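Local structure of abietadiene synthase, chloroplastic (3S9V) at residues A[624-628]-A[704-708]; A[683-687]-A[698-702]. The protein is a largely helical chloroplast enzyme of the terpene synthase family, with an N-terminal domain and a metal-binding domain characteristic of that family. All blocks are in the same frame, centred on the assembly; numbering follows the deposited sequence.

Contact 1. Residues A[624-628]-A[704-708]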
ATOM      1  N   TYR A 624      32.322   0.390  32.310  1.00 46.09           N
ATOM      2  CA  TYR A 624      31.239  -0.269  33.020  1.00 42.63           C
ATOM      3  C   TYR A 624      30.209  -0.786  32.029  1.00 40.21           C
ATOM      4  O   TYR A 624      29.908  -0.137  31.026  1.00 39.44           O
ATOM      5  CB  TYR A 624      30.581   0.719  33.990  1.00 47.33           C
ATOM      6  CG  TYR A 624      29.447   0.141  34.809  1.00 50.72           C
ATOM      7  CD1 TYR A 624      29.668  -0.907  35.702  1.00 52.00           C
ATOM      8  CD2 TYR A 624      28.151   0.648  34.694  1.00 51.91           C
ATOM      9  CE1 TYR A 624      28.629  -1.439  36.464  1.00 56.17           C
ATOM     10  CE2 TYR A 624      27.103   0.125  35.451  1.00 55.98           C
ATOM     11  CZ  TYR A 624      27.348  -0.919  36.336  1.00 58.82           C
ATOM     12  OH  TYR A 624      26.316  -1.445  37.088  1.00 55.43           O
ATOM     13  N   VAL A 625      29.681  -1.969  32.308  1.00 35.86           N
ATOM     14  CA  VAL A 625      28.675  -2.561  31.452  1.00 34.63           C
ATOM     15  C   VAL A 625      27.448  -2.787  32.315  1.00 34.83           C
ATOM     16  O   VAL A 625      27.341  -3.796  33.004  1.00 35.40           O
ATOM     17  CB  VAL A 625      29.149  -3.900  30.877  1.00 36.65           C
ATOM     18  CG1 VAL A 625      28.048  -4.523  30.040  1.00 38.15           C
ATOM     19  CG2 VAL A 625      30.398  -3.687  30.039  1.00 38.31           C
ATOM     20  N   PRO A 626      26.502  -1.836  32.293  1.00 34.74           N
ATOM     21  CA  PRO A 626      25.283  -1.953  33.093  1.00 32.81           C
ATOM     22  C   PRO A 626      24.385  -3.076  32.610  1.00 30.74           C
ATOM     23  O   PRO A 626      24.646  -3.678  31.571  1.00 33.85           O
ATOM     24  CB  PRO A 626      24.638  -0.580  32.929  1.00 34.16           C
ATOM     25  CG  PRO A 626      25.035  -0.202  31.536  1.00 35.29           C
ATOM     26  CD  PRO A 626      26.490  -0.598  31.491  1.00 28.66           C
ATOM     27  N   SER A 627      23.336  -3.363  33.373  1.00 25.80           N
ATOM     28  CA  SER A 627      22.390  -4.398  32.993  1.00 26.13           C
ATOM     29  C   SER A 627      21.636  -3.890  31.767  1.00 25.54           C
ATOM     30  O   SER A 627      21.750  -2.718  31.403  1.00 27.36           O
ATOM     31  CB  SER A 627      21.394  -4.655  34.123  1.00 26.69           C
ATOM     32  OG  SER A 627      20.512  -3.553  34.283  1.00 34.42           O
ATOM     33  N   PHE A 628      20.859  -4.767  31.145  1.00 21.92           N
ATOM     34  CA  PHE A 628      20.089  -4.394  29.968  1.00 25.95           C
ATOM     35  C   PHE A 628      19.120  -3.240  30.268  1.00 26.35           C
ATOM     36  O   PHE A 628      19.187  -2.188  29.632  1.00 25.79           O
ATOM     37  CB  PHE A 628      19.302  -5.599  29.440  1.00 23.43           C
ATOM     38  CG  PHE A 628      18.556  -5.319  28.165  1.00 27.63           C
ATOM     39  CD1 PHE A 628      19.241  -5.163  26.963  1.00 26.81           C
ATOM     40  CD2 PHE A 628      17.171  -5.188  28.167  1.00 24.26           C
ATOM     41  CE1 PHE A 628      18.555  -4.882  25.780  1.00 33.35           C
ATOM     42  CE2 PHE A 628      16.478  -4.906  26.992  1.00 27.02           C
ATOM     43  CZ  PHE A 628      17.172  -4.754  25.796  1.00 30.78           C
ATOM     44  N   MET A 704      23.729 -10.023  27.205  1.00 47.48           N
ATOM     45  CA  MET A 704      24.569 -11.184  27.405  1.00 52.42           C
ATOM     46  C   MET A 704      25.143 -11.191  28.816  1.00 55.04           C
ATOM     47  O   MET A 704      25.392 -12.255  29.381  1.00 56.73           O
ATOM     48  CB  MET A 704      25.684 -11.214  26.352  1.00 51.54           C
ATOM     49  CG  MET A 704      25.175 -11.483  24.938  1.00 48.67           C
ATOM     50  SD  MET A 704      26.458 -11.453  23.666  1.00 50.31           S
ATOM     51  CE  MET A 704      26.933 -13.184  23.625  1.00 60.17           C
ATOM     52  N   LYS A 705      25.340 -10.010  29.396  1.00 56.42           N
ATOM     53  CA  LYS A 705      25.880  -9.947  30.751  1.00 57.38           C
ATOM     54  C   LYS A 705      24.808 -10.315  31.773  1.00 58.17           C
ATOM     55  O   LYS A 705      25.118 -10.794  32.863  1.00 60.06           O
ATOM     56  CB  LYS A 705      26.426  -8.553  31.070  1.00 60.57           C
ATOM     57  CG  LYS A 705      27.451  -8.556  32.203  1.00 60.29           C
ATOM     58  CD  LYS A 705      27.533  -7.212  32.912  1.00 65.87           C
ATOM     59  CE  LYS A 705      26.223  -6.893  33.633  1.00 69.61           C
ATOM     60  NZ  LYS A 705      26.297  -5.651  34.456  1.00 69.37           N
ATOM     61  N   ASP A 706      23.546 -10.089  31.429  1.00 57.99           N
ATOM     62  CA  ASP A 706      22.468 -10.431  32.348  1.00 61.07           C
ATOM     63  C   ASP A 706      22.085 -11.898  32.203  1.00 63.03           C
ATOM     64  O   ASP A 706      21.329 -12.438  33.014  1.00 64.06           O
ATOM     65  CB  ASP A 706      21.239  -9.550  32.109  1.00 63.96           C
ATOM     66  CG  ASP A 706      21.482  -8.097  32.470  1.00 65.68           C
ATOM     67  OD1 ASP A 706      22.001  -7.829  33.578  1.00 62.57           O
ATOM     68  OD2 ASP A 706      21.141  -7.224  31.649  1.00 63.91           O
ATOM     69  N   HIS A 707      22.601 -12.538  31.159  1.00 63.78           N
ATOM     70  CA  HIS A 707      22.327 -13.950  30.921  1.00 64.23           C
ATOM     71  C   HIS A 707      23.553 -14.630  30.308  1.00 64.86           C
ATOM     72  O   HIS A 707      23.558 -14.962  29.122  1.00 64.82           O
ATOM     73  CB  HIS A 707      21.134 -14.127  29.972  1.00 63.48           C
ATOM     74  CG  HIS A 707      19.891 -13.412  30.403  1.00 60.91           C
ATOM     75  ND1 HIS A 707      19.745 -12.045  30.303  1.00 63.40           N
ATOM     76  CD2 HIS A 707      18.720 -13.879  30.900  1.00 60.27           C
ATOM     77  CE1 HIS A 707      18.536 -11.702  30.713  1.00 62.35           C
ATOM     78  NE2 HIS A 707      17.894 -12.795  31.080  1.00 57.89           N
ATOM     79  N   PRO A 708      24.610 -14.847  31.108  1.00 66.73           N
ATOM     80  CA  PRO A 708      25.817 -15.497  30.582  1.00 67.77           C
ATOM     81  C   PRO A 708      25.502 -16.920  30.125  1.00 68.19           C
ATOM     82  O   PRO A 708      26.203 -17.500  29.291  1.00 64.16           O
ATOM     83  CB  PRO A 708      26.776 -15.453  31.770  1.00 67.70           C
ATOM     84  CG  PRO A 708      25.849 -15.543  32.949  1.00 68.28           C
ATOM     85  CD  PRO A 708      24.727 -14.608  32.559  1.00 66.91           C
TER

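Contact 2. Residues A[683-687]-A[698-702]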
ATOM      1  N   ASP A 683      21.851  -0.665  17.503  1.00 33.03           N
ATOM      2  CA  ASP A 683      22.741  -1.546  18.263  1.00 38.13           C
ATOM      3  C   ASP A 683      22.923  -2.950  17.686  1.00 40.45           C
ATOM      4  O   ASP A 683      24.037  -3.468  17.662  1.00 41.27           O
ATOM      5  CB  ASP A 683      22.257  -1.651  19.718  1.00 39.73           C
ATOM      6  CG  ASP A 683      22.804  -0.538  20.605  1.00 44.47           C
ATOM      7  OD1 ASP A 683      23.063   0.579  20.103  1.00 48.55           O
ATOM      8  OD2 ASP A 683      22.964  -0.776  21.816  1.00 49.03           O
ATOM      9  N   THR A 684      21.842  -3.574  17.236  1.00 41.00           N
ATOM     10  CA  THR A 684      21.947  -4.914  16.671  1.00 44.91           C
ATOM     11  C   THR A 684      22.860  -4.897  15.447  1.00 48.05           C
ATOM     12  O   THR A 684      23.459  -5.910  15.087  1.00 45.98           O
ATOM     13  CB  THR A 684      20.574  -5.455  16.244  1.00 42.56           C
ATOM     14  OG1 THR A 684      19.971  -4.543  15.316  1.00 46.89           O
ATOM     15  CG2 THR A 684      19.669  -5.627  17.453  1.00 38.67           C
ATOM     16  N   LYS A 685      22.966  -3.732  14.819  1.00 51.85           N
ATOM     17  CA  LYS A 685      23.789  -3.561  13.633  1.00 57.26           C
ATOM     18  C   LYS A 685      25.222  -3.179  14.000  1.00 61.22           C
ATOM     19  O   LYS A 685      26.125  -4.013  13.974  1.00 62.59           O
ATOM     20  CB  LYS A 685      23.177  -2.470  12.748  1.00 62.95           C
ATOM     21  CG  LYS A 685      23.718  -2.398  11.325  1.00 71.59           C
ATOM     22  CD  LYS A 685      23.100  -3.472  10.436  1.00 76.47           C
ATOM     23  CE  LYS A 685      23.454  -3.249   8.968  1.00 81.01           C
ATOM     24  NZ  LYS A 685      22.759  -4.212   8.064  1.00 81.05           N
ATOM     25  N   THR A 686      25.411  -1.912  14.361  1.00 65.07           N
ATOM     26  CA  THR A 686      26.721  -1.368  14.712  1.00 69.97           C
ATOM     27  C   THR A 686      27.522  -2.105  15.780  1.00 76.54           C
ATOM     28  O   THR A 686      28.755  -2.039  15.776  1.00 78.62           O
ATOM     29  CB  THR A 686      26.613   0.109  15.156  1.00 68.76           C
ATOM     30  OG1 THR A 686      25.796   0.198  16.329  1.00 69.42           O
ATOM     31  CG2 THR A 686      26.014   0.963  14.045  1.00 64.37           C
ATOM     32  N   TYR A 687      26.850  -2.793  16.698  1.00 82.84           N
ATOM     33  CA  TYR A 687      27.577  -3.505  17.748  1.00 89.48           C
ATOM     34  C   TYR A 687      28.629  -4.406  17.108  1.00 94.42           C
ATOM     35  O   TYR A 687      29.621  -4.778  17.740  1.00 95.32           O
ATOM     36  CB  TYR A 687      26.616  -4.331  18.618  1.00 88.99           C
ATOM     37  CG  TYR A 687      26.739  -5.835  18.463  1.00 87.17           C
ATOM     38  CD1 TYR A 687      26.266  -6.485  17.321  1.00 86.95           C
ATOM     39  CD2 TYR A 687      27.330  -6.608  19.462  1.00 86.30           C
ATOM     40  CE1 TYR A 687      26.380  -7.867  17.180  1.00 87.87           C
ATOM     41  CE2 TYR A 687      27.449  -7.988  19.332  1.00 86.22           C
ATOM     42  CZ  TYR A 687      26.973  -8.612  18.189  1.00 87.70           C
ATOM     43  OH  TYR A 687      27.095  -9.978  18.061  1.00 87.13           O
ATOM     44  N   SER A 698      26.467  -2.254  25.196  1.00 37.22           N
ATOM     45  CA  SER A 698      25.455  -2.120  24.158  1.00 36.87           C
ATOM     46  C   SER A 698      24.265  -3.027  24.443  1.00 37.11           C
ATOM     47  O   SER A 698      24.299  -3.849  25.357  1.00 40.47           O
ATOM     48  CB  SER A 698      26.043  -2.464  22.781  1.00 45.78           C
ATOM     49  OG  SER A 698      26.240  -3.862  22.618  1.00 53.37           O
ATOM     50  N   ALA A 699      23.207  -2.880  23.660  1.00 31.83           N
ATOM     51  CA  ALA A 699      22.034  -3.707  23.857  1.00 30.22           C
ATOM     52  C   ALA A 699      22.444  -5.177  23.974  1.00 34.81           C
ATOM     53  O   ALA A 699      22.222  -5.802  25.006  1.00 37.19           O
ATOM     54  CB  ALA A 699      21.067  -3.520  22.707  1.00 25.14           C
ATOM     55  N   ILE A 700      23.056  -5.717  22.924  1.00 37.47           N
ATOM     56  CA  ILE A 700      23.474  -7.118  22.913  1.00 38.08           C
ATOM     57  C   ILE A 700      24.452  -7.452  24.034  1.00 37.78           C
ATOM     58  O   ILE A 700      24.211  -8.374  24.812  1.00 36.27           O
ATOM     59  CB  ILE A 700      24.128  -7.515  21.559  1.00 41.60           C
ATOM     60  CG1 ILE A 700      23.112  -7.403  20.421  1.00 45.83           C
ATOM     61  CG2 ILE A 700      24.629  -8.949  21.625  1.00 38.68           C
ATOM     62  CD1 ILE A 700      22.689  -5.984  20.099  1.00 51.78           C
ATOM     63  N   GLN A 701      25.547  -6.699  24.116  1.00 37.67           N
ATOM     64  CA  GLN A 701      26.565  -6.923  25.139  1.00 41.54           C
ATOM     65  C   GLN A 701      25.981  -6.982  26.545  1.00 44.33           C
ATOM     66  O   GLN A 701      26.336  -7.855  27.345  1.00 46.27           O
ATOM     67  CB  GLN A 701      27.626  -5.824  25.070  1.00 45.20           C
ATOM     68  CG  GLN A 701      28.399  -5.811  23.758  1.00 66.31           C
ATOM     69  CD  GLN A 701      29.423  -4.688  23.676  1.00 77.27           C
ATOM     70  OE1 GLN A 701      29.069  -3.509  23.648  1.00 81.51           O
ATOM     71  NE2 GLN A 701      30.702  -5.055  23.639  1.00 81.43           N
ATOM     72  N   CYS A 702      25.076  -6.053  26.840  1.00 41.64           N
ATOM     73  CA  CYS A 702      24.444  -5.986  28.149  1.00 38.72           C
ATOM     74  C   CYS A 702      23.493  -7.145  28.402  1.00 37.60           C
ATOM     75  O   CYS A 702      23.439  -7.679  29.512  1.00 35.93           O
ATOM     76  CB  CYS A 702      23.690  -4.661  28.305  1.00 35.70           C
ATOM     77  SG  CYS A 702      24.757  -3.204  28.397  1.00 33.29           S
TER

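Contact 1. Residues A[624-628]-A[704-708]
Asp706 reaches across to the first turn of helix 628-638 and receives the backbone N-H of Phe628. Its OD2 offers the syn lone pair, on the side of the other carboxylate oxygen, with an N-H...O angle of 158°; the modelled distance of 2.5 Å from Asp706 OD2 to Phe628 N is improbably short, and its exact value is uncertain. This is the dense part of the contact. Asp706 OD2 also lies 3.3 Å from Phe628 CB, while Asp706 OD1 comes within 3.3 Å of Ser627 CB, so both oxygens press against the bend of the chain where the helix starts. The Phe628 ring leads away from Asp706: with CG anti to the backbone N (chi1 -176°), CB is the atom of its side chain that meets the carboxylate. Pro626, buried, points its CB away from 704-708 and rests on Tyr631.

On the more exposed side the grip is a single long arm. Lys705 runs past Val625 in the opposite direction, CD lying 4.0 Å from Val625 CG1, and a bend at chi3 turns its end inward, bringing NZ to 2.6 Å from Val625 O. The ammonium sits almost straight out from the carbonyl, with a C=O...N angle of 161°. Lys705 remains exposed even though this bond tethers its tip, and Tyr624, also exposed, leans on Trp619 and Glu630 rather than on helix 699-706.

Ser627 is the N-cap of helix 628-638, its OG making a weak hydrogen bond to Glu630 N. The result is a serine N-cap supplemented by an aspartate carboxylate from a distant part of the same chain, bound to the first N-H of the helix, within the all-helical metal-binding domain of the terpene synthase family.

Contact 2. Residues A[683-687]-A[698-702]
The Tyr687 ring carries Ile700 over one face: Ile700 CB stands 4.2 Å from the ring centroid, 24° off the normal, in a CH-pi contact shifted toward the CD2-CE2 rim. Ile700 CG2 extends the overlap, 3.8 Å from Tyr687 CE2, and Gln701 CG lies at the ring edge, near its plane. The Asp683 carboxylate meets the start of helix 699-706 through OD2, whose anti lone pair takes the Ala699 N-H at 2.8 Å in a nearly straight bond (168°). Arg679 forms a salt bridge with OD1, and OD2 also bonds to Tyr631 OH, so the carboxylate's rotation should be restrained.

Asn682, Thr686 and Glu690 of helix 669-693 probably correspond to the metal-binding positions of the NSE/DTE motif in class I terpene synthases; Asp683 lies within the motif but faces helix 699-706. Ser698 is the N-cap of that helix, its OG accepting from Gln701 N at 3.3 Å. With CG2 anti to the backbone N, the other branch of Ile700 sends CD1 to 3.7 Å from Thr684 CA. The Thr684 hydroxyl bonds back to Val681 O; the Thr684 and Ile700 side chains cross at about a right angle, with Thr684 CG2 4.0 Å from Ile700 CD1.

How the contacts relate
From the N-terminal side, the chain leaves helix 599-621, passes through 624-628 into helix 628-638, and later runs along helix 669-693 before turning into helix 699-706. Contact 2 closes the short loop between these last two helices, with ten residues between its segments. Contact 1 closes a wider loop of 75 intervening residues, and contact 2 is nested inside it. Their centres are about 11 Å apart, and both use helix 699-706, which is thereby held at its start by helix 669-693 and further along by the loop before helix 628-638. They also touch directly: Phe628 CD1 packs 3.6 Å from Ala699 O, and Val625 CG1 lies 3.9 Å from Cys702 SG.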